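Local coordinates for protein probable hydrolase (Pseudomonas aeruginosa, PDB 7AL6) that is of unknown function but adopts the alpha/beta hydrolase fold and probably acts as a hydrolase, perhaps a lipolytic one, at residues 15-20 with 59-64; 66-71 with 198-203; 8-13 with 85-90; 30-35 with 55-60; 39-44 with 185-190. All coordinates share one frame; numbering follows the deposited sequence. Where two conformers were deposited one is given.

Interaction 1: 15-20 with 59-64; sequences IELAAH and DFAGHG
Asp59 and Ala18 join two antiparallel neighbours of the central sheet of the alpha/beta hydrolase fold, where the chain of strand 53-58 runs beside strand 16-22. The Asp59 amide gives an almost straight hydrogen bond to Ala18 O (N to O 2.9 Å, N-H...O angle 167°). Past this point the second segment turns aside, and side chains take over the contact. Leu17 can be followed outward: its CB passes Asp59 O at 4.1 Å, and because CG stands anti to the carbonyl carbon (chi1 -58°) the branch leans along the departing chain, bringing CD2 to 3.9 Å from Ala61 N and 4.2 Å from Ala61 CB. Leu58 and Val87 also border this leucine. A type II turn from Phe60 to His63, with Gly62 at positive phi, then reverses the loop. The carboxylate of Asp59 has its strongest partner elsewhere, in a salt bridge with Arg188. Two residues before Leu17, Ile15 reaches the same alanine from its extended side chain, with CD1 3.6 Å from Ala61 CB.

Interaction 2: 66-71 with 198-203; sequences SAHRAE and TWRTDA
From Ser66 to Arg69 the chain runs in nearly the same direction as from Arg200 to Asp202, 21° apart, with the closest alpha carbons, those of His68 and Asp202, 6.7 Å from each other. Side chains therefore bridge the gap. Arg200 stretches across with CG opposite the backbone N (chi1 178°) and an extended chain out to NE, which delivers its guanidinium to the carbonyl of Ser66. NH1 and NH2 of Arg200 fork around Ser66 O, each 2.9 Å from it, in two bent, weak hydrogen bonds. The same guanidinium lies flat on the imidazole of His68, planes 14° apart and centres 3.8 Å apart, with Arg200 NH2 above the middle of the ring. The loop between strand 53-58 and helix 77-91, in the core of the alpha/beta hydrolase fold, is thus stacked against the chain leaving the hairpin 190-193/196-199, part of the segment between strands 119-125 and 229-234, where relatives often carry a cap. Glu16 of the second subunit is the stronger partner of Arg200, bound through a salt bridge across the subunit interface; the same glutamate packs on His68. Asp202 and His68 run by one another in opposite senses, carboxylate plane nearly perpendicular to the ring; Asp202 OD2 comes 3.5 Å from His68 CB and is held by Tyr75 and Arg204. His68 ND1 is buried without a polar partner in the model.

Interaction 3: 8-13 with 85-90; sequences VRISLP and LMVAEQ
Met86 opens the contact on helix 77-91 by meeting Leu12 and Pro13, which follow strand 7-11. Its CB lies 4.0 Å from Leu12 CD1, while the chain, bent at chi3, carries the methyl onward until CE is 4.1 Å from Pro13 CG. The methionine backbone is touched as well, since Leu12 CD2 rests against Met86 O. One residue later, Val87 divides its two methyls between Ile10 of the strand and Leu12 just after it: CG1, anti to the valine nitrogen (chi1 159°), meets Ile10 CD1 at 4.0 Å with the side chains at about a right angle, and CG2 packs on Leu12 CD2 at 4.1 Å. A turn further on, Gln90 lays its aliphatic part along Ile10, CG 3.8 Å from Ile10 CG2, the two side chains passing in opposite directions. Its chain bends at chi2, and the amide carbon CD then stands 3.3 Å from Ser11 O. No direct hydrogen bond crosses the contact. Instead a water accepts from both Ser11 N and Gln90 NE2 and supplies the polar link between them.

Strand 7-11, one of the two outermost strands of the sheet within this chain, pairs with strand 16-22, and the axes of 8-11 and 85-90 cross at 103°, 8.6 Å apart at their closest; Ile10 and Val87 both continue onto strand 53-58 through Val56 and Leu58, while Val193 of the second subunit packs on Gln90.

Interaction 4: 30-35 with 55-60; sequences VIALHG and IVALDF
Strands 28-33 and 53-58 are parallel neighbours near the middle of the alpha/beta hydrolase sheet, and the His34-Gly35 pair just after the first recalls the HG motif that introduces the oxyanion-hole loop in many relatives. Ala32 makes both its backbone bonds to strand 55-58: its N donates to Val56 O and its O accepts from Leu58 N, after Val56 N has bonded Val30 O (2.8 Å). Ala32 CB packs on Ile55 CG2 at 3.7 Å on one face of the sheet, whereas Leu33 CD2 and Leu58 CD2 lie side by side, 4.0 Å apart, on the other. Where the strands part, two waters fill in. One bridges Ala32 O and Leu58 O; the second joins His34 N to Leu58 O and sits over the centre of the Phe60 ring. His34, its CG wedged between its own N and carbonyl carbon (chi1 59°), turns the imidazole across to the other segment. Phe60 N donates to His34 NE2 in a straight bond (3.0 Å, 175°), though tilted out of the ring plane, and the Phe60 ring presents its edge to a face of the imidazole, planes 64° apart. Phe60 CZ meanwhile reaches Leu33 CB at 3.8 Å. His34 ND1 donates to Gly35 O (2.8 Å) while NE2 accepts, a pattern that would hold the imidazole in one orientation.

Interaction 5: 39-44 with 185-190; sequences NAMSFS and LAQRGL
Asn39 and Leu185 form the close-fitting, buried end of this contact. Asn39 ND2 donates to Leu185 O (3.0 Å, N-H...O angle 165°); ND2 lies in the carbonyl plane on a lone pair of Leu185 O, and that oxygen also accepts from Arg188 N. The other end of the amide is just as well engaged: OD1 accepts from Met41 N at 2.8 Å, an Asx turn, and touches Leu185 CD2 and Arg188 CB at 3.7 and 3.5 Å. With both ends bonded, the amide is fixed in its flip. Met41 CG packs on Arg188 CB at 3.5 Å. Arg188 runs out extended past Asn39, and Ala40 CB sits over one face of its guanidinium, 3.8 Å from NE. That NE is salt-bridged to Asp59, whose carboxylate also receives Ala40 N, while Glu7 takes another guanidinium nitrogen.

At the partly exposed edge the fit is looser. The end of Met41 is modelled in two conformers, and its touch on Gln187 is therefore uncertain; Gln187 NE2 bonds Gln4 O of the second subunit. In this way a loop of the alpha/beta hydrolase core meets helix 179-189, in the segment inserted between strands 119-125 and 229-234, where relatives often carry a cap.

In the fold
From the N terminus, interaction 3 opens first and spans the widest of the early loops, closing only at helix 77-91, onto which it brings edge strand 7-11. Interactions 1 and 4 both fall within that loop: 15-20 meets 59-64, and inside this span 30-35 pairs with 55-60, the two sharing Asp59 and Phe60. They lie along the neighbouring strands 16-22, 53-58 and 28-33. Interaction 5 starts at 39-44 and crosses all the others, reaching helix 179-189, between strands 119-125 and 229-234. Interaction 2 opens after interactions 1 and 4 have closed and crosses interactions 3 and 5. Asp59, bonded to Arg188, Ala40 and Ser66, links the core contacts to the long-range ones.

Interaction 1: 15-20 with 59-64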
# COMPACT_ATOMS: atom_id res chain seq x y z
N ILE A 15 -8.93 -3.66 -3.26
CA ILE A 15 -9.52 -2.42 -2.72
C ILE A 15 -10.72 -2.77 -1.87
O ILE A 15 -11.33 -3.79 -2.11
CB ILE A 15 -9.90 -1.47 -3.87
CG1 ILE A 15 -10.10 -0.03 -3.43
CG2 ILE A 15 -11.11 -2.01 -4.59
CD1 ILE A 15 -10.18 0.97 -4.55
N GLU A 16 -11.08 -1.90 -0.96
CA GLU A 16 -12.26 -2.05 -0.11
C GLU A 16 -13.26 -0.98 -0.53
O GLU A 16 -12.90 0.17 -0.50
CB GLU A 16 -11.82 -1.91 1.32
CG GLU A 16 -12.76 -2.56 2.26
CD GLU A 16 -12.29 -2.38 3.68
OE1 GLU A 16 -11.49 -3.17 4.13
OE2 GLU A 16 -12.73 -1.41 4.28
N LEU A 17 -14.48 -1.34 -0.88
CA LEU A 17 -15.49 -0.36 -1.33
C LEU A 17 -16.61 -0.28 -0.32
O LEU A 17 -16.77 -1.19 0.45
CB LEU A 17 -16.06 -0.77 -2.68
CG LEU A 17 -15.07 -0.93 -3.82
CD1 LEU A 17 -15.79 -1.40 -5.06
CD2 LEU A 17 -14.33 0.36 -4.07
N ALA A 18 -17.30 0.83 -0.31
CA ALA A 18 -18.49 1.00 0.52
C ALA A 18 -19.74 0.86 -0.32
O ALA A 18 -19.76 1.19 -1.52
CB ALA A 18 -18.48 2.39 1.18
N ALA A 19 -20.82 0.39 0.31
CA ALA A 19 -22.11 0.29 -0.36
C ALA A 19 -23.25 0.45 0.63
O ALA A 19 -23.14 0.08 1.81
CB ALA A 19 -22.29 -1.05 -1.05
N HIS A 20 -24.35 1.01 0.14
CA HIS A 20 -25.62 1.05 0.86
C HIS A 20 -26.52 -0.03 0.28
O HIS A 20 -26.63 -0.16 -0.94
CB HIS A 20 -26.29 2.43 0.78
CG HIS A 20 -27.36 2.63 1.82
ND1 HIS A 20 -27.06 3.03 3.11
CD2 HIS A 20 -28.69 2.41 1.79
CE1 HIS A 20 -28.18 3.09 3.81
NE2 HIS A 20 -29.18 2.69 3.04
N ASP A 59 -20.41 2.70 -3.90
CA ASP A 59 -19.54 3.88 -4.02
C ASP A 59 -18.42 3.40 -4.93
O ASP A 59 -17.79 2.43 -4.62
CB ASP A 59 -19.02 4.37 -2.67
CG ASP A 59 -19.94 5.33 -1.95
OD1 ASP A 59 -20.74 5.93 -2.60
OD2 ASP A 59 -19.85 5.42 -0.77
N PHE A 60 -18.14 4.08 -6.02
CA PHE A 60 -16.98 3.75 -6.86
C PHE A 60 -15.73 4.09 -6.06
O PHE A 60 -15.72 5.01 -5.25
CB PHE A 60 -16.97 4.55 -8.16
CG PHE A 60 -17.77 3.96 -9.29
CD1 PHE A 60 -17.69 2.62 -9.58
CD2 PHE A 60 -18.60 4.75 -10.06
CE1 PHE A 60 -18.42 2.07 -10.61
CE2 PHE A 60 -19.33 4.20 -11.10
CZ PHE A 60 -19.24 2.86 -11.37
N ALA A 61 -14.62 3.49 -6.43
CA ALA A 61 -13.29 3.78 -5.88
C ALA A 61 -13.02 5.28 -6.02
O ALA A 61 -13.32 5.88 -7.04
CB ALA A 61 -12.26 2.98 -6.62
N GLY A 62 -12.51 5.90 -4.96
CA GLY A 62 -12.19 7.33 -4.90
C GLY A 62 -13.42 8.21 -4.77
O GLY A 62 -13.27 9.39 -4.90
N HIS A 63 -14.59 7.64 -4.51
CA HIS A 63 -15.87 8.37 -4.37
C HIS A 63 -16.56 7.99 -3.06
O HIS A 63 -16.27 6.96 -2.54
CB HIS A 63 -16.83 8.05 -5.52
CG HIS A 63 -16.41 8.47 -6.88
ND1 HIS A 63 -15.41 7.87 -7.56
CD2 HIS A 63 -16.90 9.40 -7.71
CE1 HIS A 63 -15.28 8.42 -8.73
NE2 HIS A 63 -16.18 9.35 -8.85
N GLY A 64 -17.42 8.86 -2.56
CA GLY A 64 -18.24 8.58 -1.37
C GLY A 64 -17.39 8.11 -0.22
O GLY A 64 -16.46 8.77 0.16

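Interaction 2: 66-71 with 198-203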
# COMPACT_ATOMS: atom_id res chain seq x y z
N SER A 66 -15.93 4.92 -0.32
CA SER A 66 -15.07 3.83 -0.77
C SER A 66 -13.61 4.26 -0.65
O SER A 66 -13.27 5.43 -0.75
CB SER A 66 -15.39 3.44 -2.23
OG SER A 66 -16.51 2.56 -2.24
N ALA A 67 -12.73 3.28 -0.51
CA ALA A 67 -11.32 3.62 -0.46
C ALA A 67 -10.86 4.25 -1.77
O ALA A 67 -11.42 3.98 -2.84
CB ALA A 67 -10.50 2.37 -0.16
N HIS A 68 -9.84 5.10 -1.68
CA HIS A 68 -9.03 5.47 -2.82
C HIS A 68 -8.19 4.27 -3.27
O HIS A 68 -7.79 3.42 -2.48
CB HIS A 68 -8.09 6.63 -2.48
CG HIS A 68 -8.79 7.85 -2.01
ND1 HIS A 68 -9.83 8.42 -2.71
CD2 HIS A 68 -8.64 8.58 -0.89
CE1 HIS A 68 -10.27 9.47 -2.05
NE2 HIS A 68 -9.57 9.59 -0.94
N ARG A 69 -7.93 4.21 -4.57
CA ARG A 69 -7.07 3.16 -5.11
C ARG A 69 -5.65 3.31 -4.58
O ARG A 69 -5.20 4.41 -4.23
CB ARG A 69 -7.03 3.23 -6.63
CG ARG A 69 -8.38 3.01 -7.35
CD ARG A 69 -8.15 2.65 -8.83
NE ARG A 69 -9.39 2.58 -9.57
CZ ARG A 69 -10.30 1.63 -9.39
NH1 ARG A 69 -10.10 0.67 -8.51
NH2 ARG A 69 -11.41 1.63 -10.11
N ALA A 70 -4.92 2.20 -4.55
CA ALA A 70 -3.52 2.22 -4.17
C ALA A 70 -2.69 3.11 -5.10
O ALA A 70 -3.12 3.49 -6.19
CB ALA A 70 -2.95 0.80 -4.15
N GLU A 71 -1.49 3.44 -4.63
CA GLU A 71 -0.59 4.32 -5.37
C GLU A 71 -0.34 3.79 -6.79
O GLU A 71 -0.13 2.59 -6.98
CB GLU A 71 0.76 4.38 -4.65
CG GLU A 71 0.74 4.93 -3.27
CD GLU A 71 1.16 6.38 -3.26
OE1 GLU A 71 1.82 6.80 -2.28
OE2 GLU A 71 0.85 7.11 -4.23
N THR A 198 -14.35 19.37 2.89
CA THR A 198 -13.82 19.18 1.53
C THR A 198 -14.66 18.09 0.87
O THR A 198 -15.06 17.20 1.57
CB THR A 198 -12.32 18.85 1.60
OG1 THR A 198 -11.59 20.05 1.80
CG2 THR A 198 -11.79 18.19 0.36
N TRP A 199 -14.93 18.18 -0.42
CA TRP A 199 -15.66 17.12 -1.15
C TRP A 199 -14.62 16.00 -1.31
O TRP A 199 -13.65 16.23 -2.01
CB TRP A 199 -16.22 17.64 -2.48
CG TRP A 199 -17.52 18.38 -2.34
CD1 TRP A 199 -17.69 19.71 -2.15
CD2 TRP A 199 -18.83 17.81 -2.34
NE1 TRP A 199 -19.01 20.01 -2.02
CE2 TRP A 199 -19.74 18.86 -2.14
CE3 TRP A 199 -19.33 16.52 -2.50
CZ2 TRP A 199 -21.11 18.66 -2.10
CZ3 TRP A 199 -20.68 16.32 -2.46
CH2 TRP A 199 -21.56 17.38 -2.27
N ARG A 200 -14.80 14.85 -0.67
CA ARG A 200 -13.80 13.76 -0.67
C ARG A 200 -13.57 13.32 -2.11
O ARG A 200 -14.51 12.98 -2.77
CB ARG A 200 -14.26 12.59 0.20
CG ARG A 200 -13.30 11.42 0.22
CD ARG A 200 -13.56 10.40 1.30
NE ARG A 200 -12.57 9.36 1.23
CZ ARG A 200 -12.59 8.37 0.36
NH1 ARG A 200 -13.59 8.26 -0.48
NH2 ARG A 200 -11.63 7.48 0.36
N THR A 201 -12.33 13.23 -2.52
CA THR A 201 -12.06 12.91 -3.91
C THR A 201 -10.58 12.55 -4.07
O THR A 201 -9.76 12.75 -3.17
CB THR A 201 -12.44 14.09 -4.82
OG1 THR A 201 -12.54 13.65 -6.17
CG2 THR A 201 -11.41 15.21 -4.71
N ASP A 202 -10.28 11.92 -5.19
CA ASP A 202 -8.92 11.55 -5.54
C ASP A 202 -8.51 12.46 -6.68
O ASP A 202 -9.24 12.57 -7.68
CB ASP A 202 -8.86 10.08 -5.91
CG ASP A 202 -7.46 9.52 -5.93
OD1 ASP A 202 -6.53 10.16 -6.50
OD2 ASP A 202 -7.32 8.38 -5.42
N ALA A 203 -7.40 13.16 -6.50
CA ALA A 203 -6.93 14.06 -7.54
C ALA A 203 -6.67 13.32 -8.85
O ALA A 203 -6.70 13.93 -9.91
CB ALA A 203 -5.67 14.77 -7.08

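Interaction 3: 8-13 with 85-90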
# COMPACT_ATOMS: atom_id res chain seq x y z
N VAL A 8 -22.38 -1.26 4.45
CA VAL A 8 -21.29 -2.26 4.55
C VAL A 8 -20.04 -1.86 3.77
O VAL A 8 -20.10 -0.99 2.95
CB VAL A 8 -21.79 -3.62 4.05
CG1 VAL A 8 -22.99 -4.11 4.82
CG2 VAL A 8 -22.09 -3.56 2.57
N ARG A 9 -18.94 -2.51 4.10
CA ARG A 9 -17.66 -2.48 3.39
C ARG A 9 -17.65 -3.75 2.56
O ARG A 9 -18.05 -4.78 3.10
CB ARG A 9 -16.45 -2.59 4.32
CG ARG A 9 -16.33 -1.49 5.34
CD ARG A 9 -16.31 -0.16 4.65
NE ARG A 9 -15.03 0.26 4.15
CZ ARG A 9 -14.83 1.42 3.54
NH1 ARG A 9 -15.84 2.24 3.36
NH2 ARG A 9 -13.64 1.76 3.12
N ILE A 10 -17.30 -3.70 1.29
CA ILE A 10 -17.19 -4.91 0.44
C ILE A 10 -15.71 -5.07 0.16
O ILE A 10 -15.13 -4.19 -0.43
CB ILE A 10 -18.05 -4.82 -0.82
CG1 ILE A 10 -19.51 -4.50 -0.48
CG2 ILE A 10 -17.92 -6.09 -1.63
CD1 ILE A 10 -20.38 -4.25 -1.66
N SER A 11 -15.14 -6.18 0.60
CA SER A 11 -13.70 -6.41 0.49
C SER A 11 -13.40 -7.10 -0.83
O SER A 11 -13.81 -8.25 -1.04
CB SER A 11 -13.18 -7.28 1.64
OG SER A 11 -13.23 -6.53 2.83
N LEU A 12 -12.70 -6.40 -1.71
CA LEU A 12 -12.15 -6.97 -2.92
C LEU A 12 -10.67 -7.25 -2.71
O LEU A 12 -10.06 -6.77 -1.76
CB LEU A 12 -12.35 -6.00 -4.09
CG LEU A 12 -13.77 -5.44 -4.26
CD1 LEU A 12 -13.86 -4.62 -5.59
CD2 LEU A 12 -14.83 -6.51 -4.24
N PRO A 13 -10.06 -8.05 -3.58
CA PRO A 13 -8.65 -8.38 -3.39
C PRO A 13 -7.76 -7.17 -3.37
O PRO A 13 -6.80 -7.12 -2.61
CB PRO A 13 -8.33 -9.31 -4.60
CG PRO A 13 -9.68 -9.90 -4.99
CD PRO A 13 -10.72 -8.83 -4.66
N LEU A 85 -17.56 -6.21 -11.18
CA LEU A 85 -17.55 -7.68 -11.38
C LEU A 85 -17.07 -8.37 -10.10
O LEU A 85 -17.66 -9.33 -9.69
CB LEU A 85 -16.63 -7.99 -12.57
CG LEU A 85 -16.52 -9.46 -12.94
CD1 LEU A 85 -17.87 -10.04 -13.28
CD2 LEU A 85 -15.56 -9.65 -14.08
N MET A 86 -16.03 -7.85 -9.48
CA MET A 86 -15.48 -8.41 -8.22
C MET A 86 -16.48 -8.20 -7.08
O MET A 86 -16.49 -9.02 -6.20
CB MET A 86 -14.10 -7.84 -7.94
CG MET A 86 -13.12 -8.35 -8.95
SD MET A 86 -11.45 -7.92 -8.65
CE MET A 86 -10.62 -9.46 -9.00
N VAL A 87 -17.23 -7.11 -7.07
CA VAL A 87 -18.27 -6.88 -6.04
C VAL A 87 -19.30 -8.00 -6.15
O VAL A 87 -19.60 -8.61 -5.16
CB VAL A 87 -18.93 -5.50 -6.16
CG1 VAL A 87 -20.27 -5.49 -5.45
CG2 VAL A 87 -18.05 -4.39 -5.65
N ALA A 88 -19.76 -8.31 -7.36
CA ALA A 88 -20.69 -9.41 -7.56
C ALA A 88 -20.11 -10.75 -7.09
O ALA A 88 -20.78 -11.51 -6.39
CB ALA A 88 -21.10 -9.51 -9.04
N GLU A 89 -18.84 -11.03 -7.44
CA GLU A 89 -18.20 -12.24 -6.92
C GLU A 89 -18.24 -12.27 -5.41
O GLU A 89 -18.52 -13.31 -4.81
CB GLU A 89 -16.75 -12.33 -7.38
CG GLU A 89 -16.61 -12.41 -8.88
CD GLU A 89 -16.84 -13.81 -9.37
OE1 GLU A 89 -16.08 -14.69 -8.96
OE2 GLU A 89 -17.80 -14.02 -10.14
N GLN A 90 -17.90 -11.14 -4.76
CA GLN A 90 -17.81 -11.13 -3.30
C GLN A 90 -19.17 -11.25 -2.65
O GLN A 90 -19.28 -11.77 -1.54
CB GLN A 90 -17.06 -9.86 -2.84
CG GLN A 90 -16.85 -9.75 -1.35
CD GLN A 90 -15.91 -10.83 -0.79
OE1 GLN A 90 -15.24 -11.51 -1.53
NE2 GLN A 90 -15.89 -10.97 0.51
O HOH W 1 -16.80 -8.18 1.93

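Interaction 4: 30-35 with 55-60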
# COMPACT_ATOMS: atom_id res chain seq x y z
N VAL A 30 -29.41 -6.41 -8.00
CA VAL A 30 -29.06 -5.21 -8.77
C VAL A 30 -27.89 -4.49 -8.10
O VAL A 30 -27.93 -4.23 -6.89
CB VAL A 30 -30.27 -4.25 -8.87
CG1 VAL A 30 -29.89 -3.02 -9.69
CG2 VAL A 30 -31.46 -4.96 -9.44
N ILE A 31 -26.87 -4.13 -8.87
CA ILE A 31 -25.85 -3.18 -8.43
C ILE A 31 -26.14 -1.83 -9.08
O ILE A 31 -26.30 -1.75 -10.31
CB ILE A 31 -24.43 -3.67 -8.79
CG1 ILE A 31 -24.21 -5.04 -8.18
CG2 ILE A 31 -23.37 -2.70 -8.22
CD1 ILE A 31 -22.88 -5.73 -8.65
N ALA A 32 -26.25 -0.79 -8.25
CA ALA A 32 -26.49 0.57 -8.70
C ALA A 32 -25.19 1.37 -8.71
O ALA A 32 -24.48 1.44 -7.69
CB ALA A 32 -27.53 1.26 -7.80
N LEU A 33 -24.90 1.99 -9.85
CA LEU A 33 -23.66 2.68 -10.11
C LEU A 33 -23.91 4.17 -10.40
O LEU A 33 -24.73 4.51 -11.27
CB LEU A 33 -22.94 2.01 -11.29
CG LEU A 33 -22.72 0.50 -11.21
CD1 LEU A 33 -21.96 0.08 -12.46
CD2 LEU A 33 -21.91 0.17 -9.97
N HIS A 34 -23.16 5.06 -9.72
CA HIS A 34 -23.41 6.49 -9.76
C HIS A 34 -22.52 7.19 -10.81
O HIS A 34 -21.64 6.59 -11.44
CB HIS A 34 -23.23 7.11 -8.36
CG HIS A 34 -21.85 6.91 -7.79
ND1 HIS A 34 -20.76 7.62 -8.23
CD2 HIS A 34 -21.39 6.06 -6.83
CE1 HIS A 34 -19.68 7.21 -7.59
NE2 HIS A 34 -20.03 6.26 -6.74
N GLY A 35 -22.71 8.49 -10.91
CA GLY A 35 -22.02 9.40 -11.82
C GLY A 35 -20.64 9.82 -11.33
O GLY A 35 -20.33 9.64 -10.19
N ILE A 55 -30.92 -4.00 -4.03
CA ILE A 55 -30.00 -3.04 -4.67
C ILE A 55 -28.80 -2.76 -3.79
O ILE A 55 -28.96 -2.33 -2.66
CB ILE A 55 -30.75 -1.75 -5.04
CG1 ILE A 55 -31.93 -2.02 -5.96
CG2 ILE A 55 -29.81 -0.73 -5.63
CD1 ILE A 55 -32.88 -0.88 -6.09
N VAL A 56 -27.64 -2.96 -4.37
CA VAL A 56 -26.36 -2.64 -3.76
C VAL A 56 -25.92 -1.35 -4.41
O VAL A 56 -25.50 -1.33 -5.58
CB VAL A 56 -25.34 -3.77 -3.98
CG1 VAL A 56 -23.97 -3.38 -3.43
CG2 VAL A 56 -25.82 -5.06 -3.33
N ALA A 57 -26.09 -0.23 -3.70
CA ALA A 57 -25.72 1.08 -4.23
C ALA A 57 -24.27 1.28 -3.84
O ALA A 57 -23.96 1.62 -2.68
CB ALA A 57 -26.61 2.20 -3.68
N LEU A 58 -23.41 1.10 -4.82
CA LEU A 58 -21.97 1.05 -4.63
C LEU A 58 -21.34 2.42 -4.78
O LEU A 58 -21.69 3.17 -5.69
CB LEU A 58 -21.40 0.11 -5.68
CG LEU A 58 -19.93 -0.27 -5.60
CD1 LEU A 58 -19.67 -1.15 -4.40
CD2 LEU A 58 -19.55 -0.97 -6.94
N ASP A 59 -20.41 2.70 -3.90
CA ASP A 59 -19.54 3.88 -4.02
C ASP A 59 -18.42 3.40 -4.93
O ASP A 59 -17.79 2.43 -4.62
CB ASP A 59 -19.02 4.37 -2.67
CG ASP A 59 -19.94 5.33 -1.95
OD1 ASP A 59 -20.74 5.93 -2.60
OD2 ASP A 59 -19.85 5.42 -0.77
N PHE A 60 -18.14 4.08 -6.02
CA PHE A 60 -16.98 3.75 -6.86
C PHE A 60 -15.73 4.09 -6.06
O PHE A 60 -15.72 5.01 -5.25
CB PHE A 60 -16.97 4.55 -8.16
CG PHE A 60 -17.77 3.96 -9.29
CD1 PHE A 60 -17.69 2.62 -9.58
CD2 PHE A 60 -18.60 4.75 -10.06
CE1 PHE A 60 -18.42 2.07 -10.61
CE2 PHE A 60 -19.33 4.20 -11.10
CZ PHE A 60 -19.24 2.86 -11.37
O HOH W 2 -24.27 3.97 -6.38
O HOH W 3 -21.11 3.22 -8.43

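Interaction 5: 39-44 with 185-190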
# COMPACT_ATOMS: atom_id res chain seq x y z
N ASN A 39 -21.79 9.69 -5.59
CA ASN A 39 -21.69 8.60 -4.62
C ASN A 39 -23.04 7.91 -4.56
O ASN A 39 -23.98 8.29 -5.27
CB ASN A 39 -21.26 9.10 -3.24
CG ASN A 39 -22.16 10.17 -2.69
OD1 ASN A 39 -23.33 9.94 -2.48
ND2 ASN A 39 -21.57 11.35 -2.38
N ALA A 40 -23.15 6.92 -3.68
CA ALA A 40 -24.35 6.11 -3.63
C ALA A 40 -25.60 6.91 -3.26
O ALA A 40 -26.71 6.42 -3.47
CB ALA A 40 -24.19 4.96 -2.64
N MET A 41 -25.47 8.07 -2.65
CA MET A 41 -26.67 8.85 -2.37
C MET A 41 -27.35 9.35 -3.64
O MET A 41 -28.50 9.79 -3.57
CB MET A 41 -26.33 10.06 -1.50
CG MET A 41 -25.93 9.74 -0.04
SD MET A 41 -27.30 9.04 0.89
CE MET A 41 -28.26 10.51 1.28
N SER A 42 -26.75 9.10 -4.78
CA SER A 42 -27.35 9.44 -6.07
C SER A 42 -28.66 8.64 -6.15
O SER A 42 -29.56 9.12 -6.69
CB SER A 42 -26.42 9.16 -7.19
OG SER A 42 -26.95 9.54 -8.43
N PHE A 43 -28.74 7.47 -5.52
CA PHE A 43 -29.92 6.57 -5.55
C PHE A 43 -30.78 6.67 -4.29
O PHE A 43 -31.66 5.85 -4.14
CB PHE A 43 -29.44 5.14 -5.83
CG PHE A 43 -28.69 5.01 -7.13
CD1 PHE A 43 -29.38 4.92 -8.33
CD2 PHE A 43 -27.32 5.03 -7.18
CE1 PHE A 43 -28.70 4.83 -9.52
CE2 PHE A 43 -26.64 4.93 -8.38
CZ PHE A 43 -27.33 4.84 -9.55
N SER A 44 -30.59 7.67 -3.45
CA SER A 44 -31.30 7.81 -2.16
C SER A 44 -32.81 7.94 -2.37
O SER A 44 -33.53 7.45 -1.56
CB SER A 44 -30.75 8.92 -1.30
OG SER A 44 -30.78 10.16 -1.95
N LEU A 185 -26.07 14.34 -1.82
CA LEU A 185 -24.73 13.91 -2.16
C LEU A 185 -23.70 14.35 -1.11
O LEU A 185 -22.75 13.60 -0.85
CB LEU A 185 -24.38 14.43 -3.53
CG LEU A 185 -25.16 13.78 -4.68
CD1 LEU A 185 -24.97 14.62 -5.92
CD2 LEU A 185 -24.70 12.35 -4.91
N ALA A 186 -23.88 15.54 -0.52
CA ALA A 186 -22.95 16.06 0.49
C ALA A 186 -22.91 15.20 1.75
O ALA A 186 -21.88 15.15 2.42
CB ALA A 186 -23.33 17.49 0.91
N GLN A 187 -23.99 14.52 2.09
CA GLN A 187 -24.06 13.68 3.30
C GLN A 187 -23.03 12.55 3.23
O GLN A 187 -22.61 12.11 4.26
CB GLN A 187 -25.48 13.15 3.49
CG GLN A 187 -26.47 14.25 3.74
CD GLN A 187 -27.66 13.77 4.53
OE1 GLN A 187 -28.49 13.04 4.03
NE2 GLN A 187 -27.72 14.16 5.78
N ARG A 188 -22.76 12.04 2.04
CA ARG A 188 -21.80 10.94 1.77
C ARG A 188 -20.53 11.44 1.09
O ARG A 188 -19.64 10.66 1.00
CB ARG A 188 -22.51 9.91 0.89
CG ARG A 188 -22.04 8.48 1.04
CD ARG A 188 -22.83 7.45 0.26
NE ARG A 188 -22.18 6.17 0.31
CZ ARG A 188 -22.52 5.18 1.11
NH1 ARG A 188 -23.57 5.29 1.90
NH2 ARG A 188 -21.83 4.07 1.09
N GLY A 189 -20.46 12.69 0.65
CA GLY A 189 -19.33 13.20 -0.15
C GLY A 189 -18.41 14.17 0.57
O GLY A 189 -17.44 14.55 0.00
N LEU A 190 -18.72 14.56 1.78
CA LEU A 190 -17.90 15.52 2.53
C LEU A 190 -17.06 14.82 3.60
O LEU A 190 -17.55 13.93 4.32
CB LEU A 190 -18.79 16.57 3.21
CG LEU A 190 -19.55 17.47 2.23
CD1 LEU A 190 -20.29 18.55 2.96
CD2 LEU A 190 -18.56 18.06 1.27